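PDB 4ES8: Epf from Streptococcus pyogenes, which is a cell-surface adhesin that binds to cells through an N-terminal domain containing a carbohydrate-binding module. Local coordinates for residues G223-N229 with F309-P315. Sequence-based numbering, arbitrary orientation.
Sequences GVAYVGN and FEVGIDP
Gly223 CA sits over the centre of the Phe309 ring, 3.6 Å from the centroid, a CH-pi contact made close by the absence of a side chain on Gly223. With chi1 at 71°, Phe309 CG lies between its backbone N and carbonyl carbon, which turns the ring across to Gly223; Ala225 CB reaches the ring edge at CE2 (3.7 Å), and a water lies at the edge in the ring plane. The Tyr226 ring is topped by Asp314 CA, 3.7 Å from its centroid, and the Asp314 carboxylate stacks on it with the two planes 15° apart. Gly312 O is near the ring plane at the edge, while Pro315 CD approaches the hydroxyl end, 3.4 Å from Tyr226 OH.

The backbones run in the same direction, and Gly312 bonds to the residues flanking Tyr226. Gly312 N donates to Ala225 O at 2.9 Å, nearly straight (171°), whereas Val227 N to Gly312 O is weak at 3.5 Å, the pattern of a single parallel bridge. At Gly223 and Phe309 the backbones are wider apart (CA to CA 5.9 Å), and the water at the Phe309 edge lies between the chains there; it accepts from Ala225 N and is within bonding distance of Glu310 O (2.7 Å) and Gly223 O. A second water links Asn229 ND2 with Asp314 OD2, while Asn229 OD1 accepts from Asn231 N and Asp314 OD1 from Lys316 N. Val227 CG1 meets Val311 CG1 and Val227 CG2 meets Ile313 CD1, at a slant.

Strand 219-224 pairs with 231-237 in one sheet, and 307-310 with 290-297 in the other. A first strand whose continuation runs parallel beside the last, closing one side of the sandwich, is consistent with the A-G edge of a fibronectin-like domain.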
loop_
_atom_site.group_PDB
_atom_site.type_symbol
_atom_site.label_atom_id
_atom_site.label_comp_id
_atom_site.label_asym_id
_atom_site.label_seq_id
_atom_site.Cartn_x
_atom_site.Cartn_y
_atom_site.Cartn_z
ATOM N N GLY A 223 4.761 -9.633 -28.753
ATOM C CA GLY A 223 5.386 -10.912 -28.484
ATOM C C GLY A 223 6.225 -11.312 -29.674
ATOM O O GLY A 223 5.827 -11.049 -30.816
ATOM N N VAL A 224 7.405 -11.902 -29.419
ATOM C CA VAL A 224 8.286 -12.364 -30.499
ATOM C C VAL A 224 8.595 -13.834 -30.266
ATOM O O VAL A 224 9.147 -14.207 -29.227
ATOM C CB VAL A 224 9.574 -11.501 -30.612
ATOM C CG1 VAL A 224 10.582 -12.123 -31.585
ATOM C CG2 VAL A 224 9.243 -10.068 -31.026
ATOM N N ALA A 225 8.189 -14.680 -31.232
ATOM C CA ALA A 225 8.422 -16.110 -31.214
ATOM C C ALA A 225 8.684 -16.570 -32.628
ATOM O O ALA A 225 7.979 -16.142 -33.546
ATOM C CB ALA A 225 7.216 -16.845 -30.637
ATOM N N TYR A 226 9.686 -17.429 -32.795
ATOM C CA TYR A 226 10.022 -17.985 -34.106
ATOM C C TYR A 226 9.998 -19.500 -34.041
ATOM O O TYR A 226 10.394 -20.086 -33.030
ATOM C CB TYR A 226 11.408 -17.481 -34.581
ATOM C CG TYR A 226 11.576 -15.973 -34.574
ATOM C CD1 TYR A 226 10.700 -15.150 -35.275
ATOM C CD2 TYR A 226 12.651 -15.375 -33.920
ATOM C CE1 TYR A 226 10.864 -13.765 -35.291
ATOM C CE2 TYR A 226 12.839 -13.993 -33.948
ATOM C CZ TYR A 226 11.946 -13.193 -34.640
ATOM O OH TYR A 226 12.115 -11.830 -34.650
ATOM N N VAL A 227 9.530 -20.150 -35.127
ATOM C CA VAL A 227 9.483 -21.623 -35.222
ATOM C C VAL A 227 10.879 -22.232 -34.910
ATOM O O VAL A 227 11.892 -21.682 -35.339
ATOM C CB VAL A 227 8.972 -22.081 -36.617
ATOM C CG1 VAL A 227 7.467 -21.900 -36.734
ATOM C CG2 VAL A 227 9.683 -21.337 -37.752
ATOM N N GLY A 228 10.908 -23.293 -34.105
ATOM C CA GLY A 228 12.138 -23.979 -33.710
ATOM C C GLY A 228 13.068 -23.242 -32.759
ATOM O O GLY A 228 14.144 -23.758 -32.433
ATOM N N ASN A 229 12.651 -22.046 -32.275
ATOM C CA ASN A 229 13.435 -21.214 -31.366
ATOM C C ASN A 229 12.846 -21.272 -29.948
ATOM O O ASN A 229 11.653 -21.011 -29.755
ATOM C CB ASN A 229 13.494 -19.781 -31.893
ATOM C CG ASN A 229 14.552 -18.907 -31.240
ATOM O OD1 ASN A 229 14.779 -18.951 -30.028
ATOM N ND2 ASN A 229 15.199 -18.067 -32.031
ATOM N N PHE A 309 -0.586 -13.209 -30.132
ATOM C CA PHE A 309 0.410 -12.776 -31.091
ATOM C C PHE A 309 0.776 -13.972 -31.940
ATOM O O PHE A 309 0.650 -15.116 -31.490
ATOM C CB PHE A 309 1.651 -12.126 -30.429
ATOM C CG PHE A 309 2.565 -13.069 -29.682
ATOM C CD1 PHE A 309 2.292 -13.429 -28.362
ATOM C CD2 PHE A 309 3.716 -13.577 -30.283
ATOM C CE1 PHE A 309 3.136 -14.310 -27.673
ATOM C CE2 PHE A 309 4.582 -14.424 -29.576
ATOM C CZ PHE A 309 4.287 -14.788 -28.279
ATOM N N GLU A 310 1.246 -13.704 -33.162
ATOM C CA GLU A 310 1.634 -14.788 -34.057
ATOM C C GLU A 310 3.089 -15.146 -33.973
ATOM O O GLU A 310 3.949 -14.272 -33.882
ATOM C CB GLU A 310 1.340 -14.398 -35.510
ATOM C CG GLU A 310 -0.127 -14.534 -35.893
ATOM C CD GLU A 310 -0.441 -14.208 -37.342
ATOM O OE1 GLU A 310 0.500 -14.150 -38.169
ATOM O OE2 GLU A 310 -1.640 -14.030 -37.656
ATOM N N VAL A 311 3.368 -16.440 -34.125
ATOM C CA VAL A 311 4.716 -16.972 -34.332
ATOM C C VAL A 311 5.115 -16.514 -35.743
ATOM O O VAL A 311 4.282 -16.524 -36.646
ATOM C CB VAL A 311 4.738 -18.525 -34.211
ATOM C CG1 VAL A 311 6.099 -19.116 -34.598
ATOM C CG2 VAL A 311 4.324 -19.004 -32.830
ATOM N N GLY A 312 6.354 -16.120 -35.932
ATOM C CA GLY A 312 6.798 -15.725 -37.263
ATOM C C GLY A 312 7.999 -16.521 -37.722
ATOM O O GLY A 312 8.375 -17.520 -37.105
ATOM N N ILE A 313 8.560 -16.100 -38.852
ATOM C CA ILE A 313 9.793 -16.625 -39.437
ATOM C C ILE A 313 10.874 -15.619 -39.043
ATOM O O ILE A 313 10.677 -14.421 -39.251
ATOM C CB ILE A 313 9.657 -16.820 -40.988
ATOM C CG1 ILE A 313 8.502 -17.797 -41.375
ATOM C CG2 ILE A 313 10.997 -17.206 -41.653
ATOM C CD1 ILE A 313 8.611 -19.305 -40.860
ATOM N N ASP A 314 11.975 -16.091 -38.433
ATOM C CA ASP A 314 13.093 -15.253 -37.984
ATOM C C ASP A 314 13.600 -14.371 -39.149
ATOM O O ASP A 314 14.074 -14.915 -40.151
ATOM C CB ASP A 314 14.225 -16.128 -37.412
ATOM C CG ASP A 314 15.297 -15.382 -36.632
ATOM O OD1 ASP A 314 15.532 -14.184 -36.928
ATOM O OD2 ASP A 314 15.937 -16.008 -35.766
ATOM N N PRO A 315 13.476 -13.017 -39.053
ATOM C CA PRO A 315 13.899 -12.158 -40.177
ATOM C C PRO A 315 15.423 -12.057 -40.355
ATOM O O PRO A 315 15.863 -11.264 -41.196
ATOM C CB PRO A 315 13.284 -10.796 -39.834
ATOM C CG PRO A 315 13.192 -10.789 -38.357
ATOM C CD PRO A 315 12.909 -12.210 -37.949
HETATM O O HOH W 1 6.384 -13.293 -33.156
HETATM O O HOH W 2 15.338 -18.412 -34.985
#